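PDB 5Y8B: periplasmic binding protein from Roseiflexus sp., which probably binds heme in the periplasm and hands it to an ABC-type importer. Local coordinates for residues A[10-15]-A[68-73]; A[22-27]-A[115-120]; A[133-138]-A[256-261]; A[156-161]-A[187-192]; A[201-206]-A[234-239]. All coordinates share one frame; numbering follows the deposited sequence.

Interaction 1: A[10-15]-A[68-73]; sequences SLNGDI and IGDEAA. With MG (magnesium ion), chain B.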
# COMPACT_ATOMS: atom_id res chain seq x y z
N SER A 10 -4.40 -11.90 -11.24
CA SER A 10 -4.35 -11.23 -9.94
C SER A 10 -4.82 -9.78 -10.06
O SER A 10 -4.35 -9.03 -10.91
CB SER A 10 -2.93 -11.30 -9.36
OG SER A 10 -2.80 -10.49 -8.20
N LEU A 11 -5.73 -9.38 -9.19
CA LEU A 11 -6.42 -8.09 -9.31
C LEU A 11 -5.80 -6.93 -8.52
O LEU A 11 -6.20 -5.78 -8.71
CB LEU A 11 -7.90 -8.23 -8.93
CG LEU A 11 -8.72 -9.34 -9.58
CD1 LEU A 11 -10.10 -9.40 -8.93
CD2 LEU A 11 -8.86 -9.15 -11.08
N ASN A 12 -4.87 -7.23 -7.63
CA ASN A 12 -4.25 -6.21 -6.77
C ASN A 12 -2.74 -6.47 -6.66
O ASN A 12 -2.31 -7.64 -6.63
CB ASN A 12 -4.91 -6.16 -5.38
CG ASN A 12 -6.44 -6.22 -5.46
OD1 ASN A 12 -7.03 -7.31 -5.51
ND2 ASN A 12 -7.10 -5.04 -5.48
N GLY A 13 -1.96 -5.39 -6.62
CA GLY A 13 -0.51 -5.47 -6.59
C GLY A 13 0.09 -6.26 -5.44
O GLY A 13 1.06 -6.98 -5.63
N ASP A 14 -0.49 -6.12 -4.25
CA ASP A 14 -0.02 -6.85 -3.07
C ASP A 14 -0.25 -8.35 -3.21
O ASP A 14 0.64 -9.15 -2.87
CB ASP A 14 -0.61 -6.28 -1.77
CG ASP A 14 -2.14 -6.27 -1.75
OD1 ASP A 14 -2.77 -6.10 -2.81
OD2 ASP A 14 -2.73 -6.40 -0.67
N ILE A 15 -1.42 -8.72 -3.74
CA ILE A 15 -1.76 -10.11 -4.08
C ILE A 15 -0.75 -10.68 -5.10
O ILE A 15 -0.26 -11.79 -4.94
CB ILE A 15 -3.24 -10.23 -4.57
CG1 ILE A 15 -4.26 -9.80 -3.48
CG2 ILE A 15 -3.55 -11.62 -5.12
CD1 ILE A 15 -4.22 -10.55 -2.16
N ILE A 68 -7.94 -13.92 -8.61
CA ILE A 68 -7.65 -13.76 -7.20
C ILE A 68 -7.36 -12.29 -6.90
O ILE A 68 -6.69 -11.60 -7.69
CB ILE A 68 -6.54 -14.75 -6.74
CG1 ILE A 68 -6.39 -14.75 -5.21
CG2 ILE A 68 -5.22 -14.53 -7.49
CD1 ILE A 68 -5.66 -15.95 -4.65
N GLY A 69 -7.92 -11.80 -5.78
CA GLY A 69 -7.70 -10.43 -5.32
C GLY A 69 -8.07 -10.18 -3.87
O GLY A 69 -8.33 -11.11 -3.11
N ASP A 70 -8.08 -8.92 -3.47
CA ASP A 70 -8.60 -8.54 -2.16
C ASP A 70 -9.78 -7.56 -2.25
O ASP A 70 -10.18 -7.18 -3.35
CB ASP A 70 -7.47 -8.03 -1.23
CG ASP A 70 -6.80 -6.76 -1.74
OD1 ASP A 70 -7.44 -5.95 -2.44
OD2 ASP A 70 -5.61 -6.54 -1.41
N GLU A 71 -10.31 -7.15 -1.11
CA GLU A 71 -11.46 -6.22 -1.04
C GLU A 71 -11.29 -4.87 -1.77
O GLU A 71 -12.29 -4.20 -2.03
CB GLU A 71 -11.95 -6.04 0.41
CG GLU A 71 -10.97 -5.37 1.37
CD GLU A 71 -11.50 -5.33 2.79
OE1 GLU A 71 -10.97 -6.07 3.64
OE2 GLU A 71 -12.45 -4.56 3.08
N ALA A 72 -10.06 -4.47 -2.13
CA ALA A 72 -9.87 -3.24 -2.91
C ALA A 72 -10.28 -3.37 -4.38
O ALA A 72 -10.58 -2.36 -5.02
CB ALA A 72 -8.45 -2.70 -2.78
N ALA A 73 -10.29 -4.59 -4.91
CA ALA A 73 -10.68 -4.88 -6.29
C ALA A 73 -12.18 -4.62 -6.52
O ALA A 73 -13.01 -5.03 -5.71
CB ALA A 73 -10.35 -6.31 -6.63
MG MG B . -4.52 -4.81 -0.85
O HOH W 1 -5.36 -3.98 -2.77
O HOH W 2 -3.14 -3.31 -0.38

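Interaction 2: A[22-27]-A[115-120]; sequences LGMGEY and PQRGER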
# COMPACT_ATOMS: atom_id res chain seq x y z
N LEU A 22 5.64 -16.44 -3.06
CA LEU A 22 5.35 -17.87 -2.89
C LEU A 22 5.97 -18.77 -3.98
O LEU A 22 5.83 -20.01 -3.93
CB LEU A 22 3.83 -18.09 -2.80
CG LEU A 22 3.09 -17.60 -1.55
CD1 LEU A 22 1.59 -17.59 -1.81
CD2 LEU A 22 3.42 -18.45 -0.32
N GLY A 23 6.65 -18.16 -4.96
CA GLY A 23 7.32 -18.89 -6.05
C GLY A 23 6.38 -19.36 -7.15
O GLY A 23 6.69 -20.29 -7.88
N MET A 24 5.22 -18.71 -7.27
CA MET A 24 4.18 -19.12 -8.20
C MET A 24 3.99 -18.12 -9.35
O MET A 24 3.03 -18.22 -10.11
CB MET A 24 2.87 -19.36 -7.45
CG MET A 24 2.86 -20.61 -6.57
SD MET A 24 2.76 -22.17 -7.49
CE MET A 24 0.98 -22.37 -7.61
N GLY A 25 4.92 -17.18 -9.48
CA GLY A 25 4.85 -16.12 -10.47
C GLY A 25 4.73 -16.53 -11.93
O GLY A 25 4.20 -15.77 -12.74
N GLU A 26 5.22 -17.73 -12.26
CA GLU A 26 5.22 -18.24 -13.64
C GLU A 26 3.81 -18.51 -14.17
O GLU A 26 3.60 -18.54 -15.37
CB GLU A 26 6.08 -19.51 -13.77
CG GLU A 26 7.59 -19.26 -13.69
CD GLU A 26 8.18 -18.72 -14.99
OE1 GLU A 26 8.76 -17.61 -14.96
OE2 GLU A 26 8.06 -19.39 -16.03
N TYR A 27 2.85 -18.66 -13.26
CA TYR A 27 1.46 -18.96 -13.61
C TYR A 27 0.58 -17.72 -13.74
O TYR A 27 -0.62 -17.83 -14.03
CB TYR A 27 0.87 -19.97 -12.61
CG TYR A 27 1.72 -21.20 -12.48
CD1 TYR A 27 1.71 -22.20 -13.48
CD2 TYR A 27 2.58 -21.37 -11.38
CE1 TYR A 27 2.51 -23.34 -13.37
CE2 TYR A 27 3.38 -22.50 -11.27
CZ TYR A 27 3.34 -23.48 -12.26
OH TYR A 27 4.13 -24.59 -12.15
N PRO A 115 -0.36 -24.51 1.12
CA PRO A 115 -0.52 -23.87 2.44
C PRO A 115 0.76 -23.86 3.29
O PRO A 115 1.00 -22.87 4.00
CB PRO A 115 -1.62 -24.72 3.12
CG PRO A 115 -1.57 -26.05 2.42
CD PRO A 115 -1.22 -25.71 1.00
N GLN A 116 1.56 -24.91 3.21
CA GLN A 116 2.81 -25.00 3.96
C GLN A 116 3.85 -23.95 3.52
O GLN A 116 4.54 -23.37 4.36
CB GLN A 116 3.36 -26.45 3.96
CG GLN A 116 4.61 -26.72 4.81
CD GLN A 116 4.51 -26.32 6.28
OE1 GLN A 116 5.38 -25.60 6.80
NE2 GLN A 116 3.46 -26.79 6.97
N ARG A 117 3.95 -23.69 2.21
CA ARG A 117 4.72 -22.54 1.69
C ARG A 117 4.24 -21.21 2.27
O ARG A 117 5.06 -20.33 2.56
CB ARG A 117 4.67 -22.46 0.16
CG ARG A 117 5.79 -23.18 -0.57
CD ARG A 117 5.62 -23.06 -2.07
NE ARG A 117 6.36 -24.08 -2.81
CZ ARG A 117 6.51 -24.10 -4.14
NH1 ARG A 117 7.21 -25.08 -4.71
NH2 ARG A 117 5.98 -23.15 -4.90
N GLY A 118 2.92 -21.07 2.44
CA GLY A 118 2.30 -19.87 2.98
C GLY A 118 2.57 -19.66 4.45
O GLY A 118 2.73 -18.53 4.88
N GLU A 119 2.59 -20.75 5.23
CA GLU A 119 3.07 -20.70 6.62
C GLU A 119 4.52 -20.22 6.73
O GLU A 119 4.85 -19.44 7.62
CB GLU A 119 2.89 -22.06 7.33
CG GLU A 119 1.48 -22.63 7.33
CD GLU A 119 0.43 -21.67 7.88
OE1 GLU A 119 0.55 -21.28 9.06
OE2 GLU A 119 -0.52 -21.31 7.14
N ARG A 120 5.38 -20.66 5.80
CA ARG A 120 6.81 -20.29 5.84
C ARG A 120 7.07 -18.81 5.52
O ARG A 120 7.76 -18.12 6.29
CB ARG A 120 7.66 -21.22 4.95
CG ARG A 120 7.61 -22.69 5.38
CD ARG A 120 8.76 -23.54 4.85
NE ARG A 120 8.78 -23.72 3.39
CZ ARG A 120 8.02 -24.58 2.70
NH1 ARG A 120 7.13 -25.37 3.31
NH2 ARG A 120 8.15 -24.66 1.38

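Interaction 3: A[133-138]-A[256-261]; sequences RDLARR and DLTIAF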
# COMPACT_ATOMS: atom_id res chain seq x y z
N ARG A 133 9.76 -3.18 14.28
CA ARG A 133 9.08 -2.58 15.43
C ARG A 133 10.02 -2.41 16.62
O ARG A 133 9.83 -1.52 17.45
CB ARG A 133 7.86 -3.39 15.84
CG ARG A 133 6.73 -3.30 14.83
CD ARG A 133 5.45 -3.88 15.39
NE ARG A 133 4.91 -3.04 16.45
CZ ARG A 133 3.88 -3.37 17.21
NH1 ARG A 133 3.24 -4.52 17.04
NH2 ARG A 133 3.47 -2.53 18.15
N ASP A 134 11.02 -3.28 16.68
CA ASP A 134 12.06 -3.22 17.68
C ASP A 134 13.02 -2.06 17.40
O ASP A 134 13.51 -1.39 18.32
CB ASP A 134 12.79 -4.56 17.71
CG ASP A 134 13.78 -4.66 18.83
OD1 ASP A 134 13.36 -4.51 20.00
OD2 ASP A 134 14.97 -4.87 18.54
N LEU A 135 13.29 -1.83 16.12
CA LEU A 135 14.10 -0.70 15.70
C LEU A 135 13.41 0.64 16.01
O LEU A 135 14.09 1.64 16.28
CB LEU A 135 14.42 -0.84 14.22
CG LEU A 135 15.67 -0.21 13.61
CD1 LEU A 135 16.96 -0.70 14.27
CD2 LEU A 135 15.67 -0.56 12.14
N ALA A 136 12.08 0.63 16.01
CA ALA A 136 11.27 1.79 16.40
C ALA A 136 11.48 2.25 17.85
O ALA A 136 11.19 3.41 18.17
CB ALA A 136 9.78 1.55 16.11
N ARG A 137 11.98 1.36 18.71
CA ARG A 137 12.39 1.70 20.09
C ARG A 137 13.60 2.66 20.17
O ARG A 137 13.93 3.13 21.26
CB ARG A 137 12.70 0.43 20.90
CG ARG A 137 11.55 -0.55 21.12
CD ARG A 137 12.06 -1.85 21.73
NE ARG A 137 12.92 -1.63 22.90
CZ ARG A 137 13.97 -2.38 23.24
NH1 ARG A 137 14.33 -3.43 22.52
NH2 ARG A 137 14.68 -2.05 24.32
N ARG A 138 14.26 2.94 19.04
CA ARG A 138 15.26 4.03 18.98
C ARG A 138 14.62 5.41 19.19
O ARG A 138 15.28 6.33 19.66
CB ARG A 138 15.99 4.04 17.64
CG ARG A 138 17.01 2.93 17.45
CD ARG A 138 17.25 2.69 15.97
NE ARG A 138 18.13 3.70 15.40
CZ ARG A 138 17.84 4.52 14.39
NH1 ARG A 138 16.66 4.48 13.76
NH2 ARG A 138 18.75 5.38 14.00
N ASP A 256 12.62 1.14 6.86
CA ASP A 256 12.84 2.39 6.15
C ASP A 256 12.16 3.60 6.79
O ASP A 256 12.82 4.64 6.98
CB ASP A 256 12.42 2.24 4.67
CG ASP A 256 13.38 1.36 3.86
OD1 ASP A 256 14.50 1.04 4.33
OD2 ASP A 256 13.02 0.99 2.72
N LEU A 257 10.86 3.48 7.12
CA LEU A 257 10.09 4.54 7.77
C LEU A 257 10.65 4.92 9.12
O LEU A 257 10.85 6.12 9.40
CB LEU A 257 8.63 4.14 7.97
CG LEU A 257 7.56 4.24 6.88
CD1 LEU A 257 6.23 3.76 7.46
CD2 LEU A 257 7.43 5.66 6.33
N THR A 258 10.91 3.90 9.97
CA THR A 258 11.45 4.17 11.31
C THR A 258 12.85 4.82 11.29
O THR A 258 13.13 5.69 12.12
CB THR A 258 11.32 2.98 12.31
OG1 THR A 258 11.46 3.50 13.64
CG2 THR A 258 12.34 1.85 12.08
N ILE A 259 13.69 4.42 10.33
CA ILE A 259 15.01 5.04 10.14
C ILE A 259 14.82 6.53 9.83
O ILE A 259 15.42 7.40 10.49
CB ILE A 259 15.85 4.31 9.05
CG1 ILE A 259 16.35 2.96 9.60
CG2 ILE A 259 17.03 5.18 8.60
CD1 ILE A 259 17.01 2.04 8.57
N ALA A 260 13.92 6.82 8.87
CA ALA A 260 13.57 8.18 8.48
C ALA A 260 12.90 9.00 9.59
O ALA A 260 13.21 10.18 9.75
CB ALA A 260 12.71 8.16 7.22
N PHE A 261 12.01 8.36 10.37
CA PHE A 261 11.33 9.02 11.50
C PHE A 261 12.32 9.41 12.59
O PHE A 261 12.17 10.47 13.23
CB PHE A 261 10.21 8.15 12.11
CG PHE A 261 8.97 8.01 11.25
CD1 PHE A 261 8.81 8.72 10.05
CD2 PHE A 261 7.92 7.18 11.66
CE1 PHE A 261 7.67 8.58 9.27
CE2 PHE A 261 6.77 7.04 10.89
CZ PHE A 261 6.64 7.75 9.69
O HOH W 3 14.05 4.03 14.51
O HOH W 4 17.77 6.48 11.67

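Interaction 4: A[156-161]-A[187-192]; sequences QQVAGR and KPLSPE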
# COMPACT_ATOMS: atom_id res chain seq x y z
N GLN A 156 -6.10 16.30 -3.42
CA GLN A 156 -5.15 16.62 -2.34
C GLN A 156 -5.76 16.27 -0.99
O GLN A 156 -6.59 17.01 -0.44
CB GLN A 156 -4.74 18.09 -2.38
CG GLN A 156 -3.72 18.42 -3.46
CD GLN A 156 -3.65 19.89 -3.78
OE1 GLN A 156 -4.17 20.73 -3.04
NE2 GLN A 156 -2.99 20.22 -4.89
N GLN A 157 -5.37 15.11 -0.47
CA GLN A 157 -6.01 14.56 0.71
C GLN A 157 -5.01 14.16 1.81
O GLN A 157 -3.84 13.88 1.54
CB GLN A 157 -6.92 13.38 0.32
CG GLN A 157 -8.19 13.83 -0.40
CD GLN A 157 -9.02 12.70 -0.99
OE1 GLN A 157 -8.55 11.57 -1.16
NE2 GLN A 157 -10.26 13.01 -1.32
N VAL A 158 -5.49 14.19 3.06
CA VAL A 158 -4.74 13.67 4.20
C VAL A 158 -5.33 12.34 4.63
O VAL A 158 -6.53 12.10 4.44
CB VAL A 158 -4.74 14.66 5.41
CG1 VAL A 158 -3.73 15.76 5.18
CG2 VAL A 158 -6.12 15.25 5.68
N ALA A 159 -4.49 11.46 5.18
CA ALA A 159 -4.97 10.20 5.73
C ALA A 159 -4.98 10.24 7.24
O ALA A 159 -4.00 10.64 7.87
CB ALA A 159 -4.12 9.03 5.24
N GLY A 160 -6.12 9.83 7.81
CA GLY A 160 -6.27 9.69 9.25
C GLY A 160 -6.41 8.24 9.66
O GLY A 160 -5.73 7.37 9.11
N ARG A 161 -7.31 7.99 10.61
CA ARG A 161 -7.49 6.67 11.23
C ARG A 161 -8.23 5.73 10.29
O ARG A 161 -8.87 6.18 9.33
CB ARG A 161 -8.26 6.79 12.56
CG ARG A 161 -7.67 7.73 13.60
CD ARG A 161 -7.03 7.00 14.78
NE ARG A 161 -6.41 7.93 15.73
CZ ARG A 161 -7.08 8.72 16.59
NH1 ARG A 161 -8.40 8.69 16.64
NH2 ARG A 161 -6.42 9.54 17.40
N LYS A 187 -9.52 12.51 3.75
CA LYS A 187 -10.28 13.76 3.73
C LYS A 187 -9.50 14.87 3.01
O LYS A 187 -8.27 14.89 3.10
CB LYS A 187 -10.69 14.20 5.15
CG LYS A 187 -11.66 13.23 5.85
CD LYS A 187 -12.95 12.96 5.05
CE LYS A 187 -13.55 11.58 5.34
NZ LYS A 187 -14.07 11.43 6.73
N PRO A 188 -10.21 15.76 2.27
CA PRO A 188 -9.55 16.91 1.65
C PRO A 188 -8.66 17.71 2.61
O PRO A 188 -9.06 18.03 3.72
CB PRO A 188 -10.73 17.77 1.15
CG PRO A 188 -11.78 16.76 0.83
CD PRO A 188 -11.61 15.62 1.80
N LEU A 189 -7.44 17.97 2.15
CA LEU A 189 -6.44 18.72 2.88
C LEU A 189 -6.81 20.20 3.00
O LEU A 189 -7.05 20.87 1.99
CB LEU A 189 -5.10 18.55 2.14
CG LEU A 189 -3.84 19.35 2.48
CD1 LEU A 189 -3.43 19.06 3.90
CD2 LEU A 189 -2.71 18.97 1.53
N SER A 190 -6.88 20.70 4.24
CA SER A 190 -7.12 22.12 4.50
C SER A 190 -5.90 22.80 5.14
O SER A 190 -5.18 22.16 5.92
CB SER A 190 -8.38 22.33 5.35
OG SER A 190 -8.19 21.94 6.70
N PRO A 191 -5.65 24.09 4.80
CA PRO A 191 -4.57 24.84 5.47
C PRO A 191 -4.68 24.86 7.01
O PRO A 191 -3.65 24.92 7.68
CB PRO A 191 -4.73 26.24 4.90
CG PRO A 191 -5.31 26.03 3.56
CD PRO A 191 -6.27 24.88 3.72
N GLU A 192 -5.90 24.79 7.55
CA GLU A 192 -6.14 24.78 9.01
C GLU A 192 -5.55 23.54 9.68
O GLU A 192 -4.86 23.65 10.68
CB GLU A 192 -7.64 24.87 9.35
CG GLU A 192 -8.27 26.24 9.17
CD GLU A 192 -8.71 26.52 7.74
OE1 GLU A 192 -9.06 27.68 7.47
OE2 GLU A 192 -8.72 25.59 6.88
O HOH W 5 -5.68 21.46 -0.65

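Interaction 5: A[201-206]-A[234-239]; sequences VLLVLD and RIIALD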
# COMPACT_ATOMS: atom_id res chain seq x y z
N VAL A 201 7.46 15.96 9.67
CA VAL A 201 7.79 15.29 8.42
C VAL A 201 6.54 15.03 7.57
O VAL A 201 5.47 14.67 8.08
CB VAL A 201 8.74 14.05 8.66
CG1 VAL A 201 8.17 13.05 9.64
CG2 VAL A 201 9.14 13.39 7.35
N LEU A 202 6.68 15.30 6.27
CA LEU A 202 5.62 15.02 5.31
C LEU A 202 5.89 13.71 4.57
O LEU A 202 6.93 13.56 3.94
CB LEU A 202 5.48 16.17 4.31
CG LEU A 202 4.99 17.51 4.85
CD1 LEU A 202 4.88 18.50 3.70
CD2 LEU A 202 3.67 17.40 5.61
N LEU A 203 4.95 12.77 4.68
CA LEU A 203 5.00 11.48 4.02
C LEU A 203 4.11 11.48 2.77
O LEU A 203 2.91 11.79 2.84
CB LEU A 203 4.56 10.38 4.99
CG LEU A 203 4.60 8.92 4.54
CD1 LEU A 203 6.02 8.46 4.23
CD2 LEU A 203 3.99 8.06 5.63
N VAL A 204 4.70 11.14 1.62
CA VAL A 204 4.01 11.17 0.34
C VAL A 204 4.30 9.91 -0.49
O VAL A 204 5.11 9.06 -0.10
CB VAL A 204 4.30 12.47 -0.47
CG1 VAL A 204 3.80 13.71 0.27
CG2 VAL A 204 5.79 12.60 -0.83
N LEU A 205 3.60 9.80 -1.61
CA LEU A 205 3.88 8.76 -2.59
C LEU A 205 4.73 9.32 -3.73
O LEU A 205 4.51 10.45 -4.17
CB LEU A 205 2.58 8.15 -3.12
CG LEU A 205 1.61 7.51 -2.10
CD1 LEU A 205 0.34 7.02 -2.78
CD2 LEU A 205 2.26 6.41 -1.27
N ASP A 206 5.70 8.51 -4.18
CA ASP A 206 6.52 8.75 -5.38
C ASP A 206 5.72 9.43 -6.51
O ASP A 206 6.03 10.56 -6.89
CB ASP A 206 7.15 7.41 -5.84
CG ASP A 206 8.04 7.53 -7.11
OD1 ASP A 206 8.54 8.64 -7.44
OD2 ASP A 206 8.25 6.49 -7.77
N ARG A 234 11.61 18.46 4.91
CA ARG A 234 11.66 17.11 5.45
C ARG A 234 10.52 16.28 4.88
O ARG A 234 9.42 16.22 5.46
CB ARG A 234 11.67 17.16 6.97
CG ARG A 234 12.12 15.87 7.64
CD ARG A 234 12.44 16.12 9.11
NE ARG A 234 13.73 16.77 9.34
CZ ARG A 234 14.93 16.18 9.20
NH1 ARG A 234 15.04 14.91 8.79
NH2 ARG A 234 16.03 16.87 9.45
N ILE A 235 10.80 15.67 3.74
CA ILE A 235 9.80 14.92 2.97
C ILE A 235 10.29 13.49 2.80
O ILE A 235 11.43 13.28 2.40
CB ILE A 235 9.59 15.52 1.55
CG1 ILE A 235 9.59 17.07 1.54
CG2 ILE A 235 8.39 14.89 0.85
CD1 ILE A 235 8.46 17.78 2.28
N ILE A 236 9.42 12.52 3.11
CA ILE A 236 9.64 11.09 2.84
C ILE A 236 8.69 10.66 1.72
O ILE A 236 7.48 10.86 1.84
CB ILE A 236 9.42 10.18 4.10
CG1 ILE A 236 10.30 10.60 5.27
CG2 ILE A 236 9.69 8.70 3.77
CD1 ILE A 236 9.79 10.14 6.63
N ALA A 237 9.24 10.10 0.64
CA ALA A 237 8.44 9.62 -0.50
C ALA A 237 8.69 8.14 -0.76
O ALA A 237 9.83 7.72 -1.01
CB ALA A 237 8.73 10.43 -1.76
N LEU A 238 7.63 7.35 -0.66
CA LEU A 238 7.71 5.92 -0.91
C LEU A 238 6.72 5.57 -2.01
O LEU A 238 5.74 6.27 -2.19
CB LEU A 238 7.43 5.12 0.37
CG LEU A 238 8.46 5.28 1.50
CD1 LEU A 238 7.89 4.82 2.83
CD2 LEU A 238 9.77 4.57 1.23
N ASP A 239 6.98 4.50 -2.75
CA ASP A 239 6.00 4.05 -3.74
C ASP A 239 4.83 3.39 -3.00
O ASP A 239 5.00 2.88 -1.88
CB ASP A 239 6.63 3.16 -4.82
CG ASP A 239 6.59 1.71 -4.46
OD1 ASP A 239 5.63 1.00 -4.85
OD2 ASP A 239 7.51 1.28 -3.75

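Interaction 1: A[10-15]-A[68-73]
Asp14 and Asp70 reach toward each other from opposite directions and share a magnesium ion, Asp70 OD2 binding it at 2.1 Å and Asp14 OD2 at 2.4 Å. Their carboxylate planes are turned 54° apart, and the metal would be expected to offset the repulsion between the two oxygens. Two waters and Asp94 complete the metal shell, while Lys104 donates a hydrogen bond to Asp14 OD2. Asn12 lies obliquely across Asp70, amide against carboxylate with 34° between the planes. CG of Asn12 stands beside its own backbone N (chi1 -44°), bringing OD1 over Gly69 CA to the backbone N of Asp70, which donates to it at 2.8 Å from above the carbonyl plane. Asp70 OD1 in turn accepts from Ala72 N at 3.0 Å, an Asx turn that fixes the carboxylate's rotation. Below this polar layer Ile15 CG2 meets Ile68 CG2 at 4.1 Å, and Leu11 CD1 rests on Ala73 CB at 3.9 Å. Leu11 N donates to Ile68 O at 2.8 Å. The contact joins strands 8-10 and 66-70 of a parallel four-stranded sheet, with helix 100-111 packed over Ile15 and Ile68 and strand 89-92 flanking Gly69.

Interaction 2: A[22-27]-A[115-120]
The backbone oxygen of Leu22 accepts a hydrogen bond from Arg117 NH2 at 3.3 Å, a long bond with an angle of 137° at the hydrogen. NH2 approaches in the carbonyl plane of Leu22, but the oxygen sits 30° out of the guanidinium plane, so the donor is not aimed squarely. Arg117 is extended from CG to NE, which carries its head from helix 115-135 across to the turn, and its CD lies 3.6 Å from Leu22 O on the way. Met24 SD is 4.2 Å from the same Arg117 NH2, at an oblique angle to the guanidinium. Beneath the arginine, Leu22 sends CD2 against the helix backbone, 3.8 Å from Gly118 CA, where the glycine presents no side chain. Gly23, with a positive phi of 79°, ends helix 13-21 in a Schellman motif and turns the chain toward strand 28-30. The Leu22 side chain also packs on Val108 and Ala109 of helix 100-111 and on Ile114. Chemically, a cationic group meets a carbonyl near the C-terminal end of a helix, where the helix dipole would be expected to favour positive charge; the long, bent bond from an exposed arginine is consistent with a weak polar tie next to the apolar packing of Leu22 CD2.

Interaction 3: A[133-138]-A[256-261]
The Arg138 guanidinium turns its edge to helix 250-265: Thr258 O and Ile259 CA lie near its plane, with NH1 4.0 Å from Ile259 CA. Water 4 lies in the guanidinium plane by NH2, accepting from Arg138 NH2 at 2.8 Å and donating to Ile259 O. The arginine also makes a cation-pi contact with Tyr262, one turn further along the same helix. Water 3 is held by three groups, accepting from Arg138 NH1 at 2.8 Å and donating to Leu135 O and to Thr258 OG1. A bend at chi3 (78°) folds the Arg138 chain back so that both its terminal nitrogens reach these waters. The two segments are the end of the long helix 115-135, with the 3-10 turn that follows it, and a stretch of the C-terminal helix. As in class III periplasmic binding proteins, a long helix links the two lobes, and here its far end is seated against the second lobe. Thr258 carries the direct packing. Its OG1, anti to the backbone N (chi1 -161°), faces Ala136, 3.3 Å from CA, and is also hydrogen-bonded to Ala172 O. The methyl CG2, the other branch, lies 4.0 Å from Leu135 CB, the two side chains lying slantwise to each other. Replacing Thr258 by an alanine would probably leave water 3 without one of its acceptors and Ala172 O without this mate, and open a gap beside Leu135. Leu135 CD2 also comes within 4.4 Å of Ile259 CG1.

Interaction 4: A[156-161]-A[187-192]
Val158 holds CG1 beside its backbone N (chi1 -79°), and Leu189 sets CG anti to its own (chi1 170°); together these torsions bring Val158 CG1 to 3.6 Å from Leu189 CD1, the two side chains crossing at about a right angle. The contact is a short antiparallel ladder between strands 155-159 and 186-188, part of the mixed sheet of the C-terminal lobe. Val158 and Lys187 form a hydrogen-bonded pair: Val158 N donates to Lys187 O at 2.9 Å and Lys187 N returns a bond to Val158 O at 3.1 Å. Next to it, Gln157 and Pro188 form the non-hydrogen-bonded pair, a site that suits a proline because no bond from its nitrogen to the partner strand is needed. One residue on, Leu189 N donates to Gln156 O at 2.9 Å, almost straight at 175°, and ties the strand's exit to its neighbour just before helix 191-197 begins. On the Val158 side, the valine and Leu189 both pack against Leu148 of strand 144-151, and Leu189 also touches Ile221. Gln157 instead lays its aliphatic part alongside the Lys187 carbonyl, CB 3.4 Å from Lys187 O. The ammonium of Lys187 turns to Val184 O, and the amide nitrogen of Gln156 to Gly152 O. The other end of that amide uses a water: water 5 donates to Gln156 OE1 at 2.9 Å and to Leu189 O at 3.0 Å.

Interaction 5: A[201-206]-A[234-239]
Strands 201-205 and 235-238 run parallel, 4.6 Å apart at closest and 23° from exact alignment, joined by five backbone hydrogen bonds from Leu202 N to Arg234 O through to Asp206 N to Leu238 O. On one face, Leu202 and Ile235 lie side by side pointing the same way, their CD1 atoms 3.9 Å apart. Ile235 places CG2 anti to its backbone N and CG1 beside it (chi1 -40°), so that CG2 meets Val204 CG2 at 3.9 Å while CD1 serves Leu202. Val204 CG2 also touches Ala237 CB at 3.8 Å. With only a CB at Ile235, as in an alanine, Leu202 CD1 and Val204 CG2 are likely to lose their shared neighbour and a gap to open between them. Strand 235-238 is an edge strand of the mixed sheet in the C-terminal lobe, 201-205 lying between it and strand 144-151, in an alpha/beta arrangement. On the opposite face Leu203 CD1 slants across Ile236, 3.7 Å from its CG2, and Ile236 CD1 reaches Val201 CG2 at 3.4 Å. Helix 250-265 covers this face through Leu257, Ala260 and Phe261, and helix 240-244 adds Leu243 against Leu203, Leu205 and Leu238.

Interactions 1 and 2 belong to the N-terminal lobe, with centres 16 Å apart, and their segments alternate along the chain. Interactions 4 and 5 share the mixed sheet of the C-terminal lobe, their centres 15 Å apart, with helix 191-197 leading from one to strand 201-205 of the other. Interaction 3 encloses both in sequence and touches interaction 5 through helix 250-265. Helix 115-135 spans the lobes, serving interaction 2 near its start and interaction 3 at its end, centres 29 Å apart. This two-lobed plan with a connecting helix is consistent with a heme-binding cleft between the lobes.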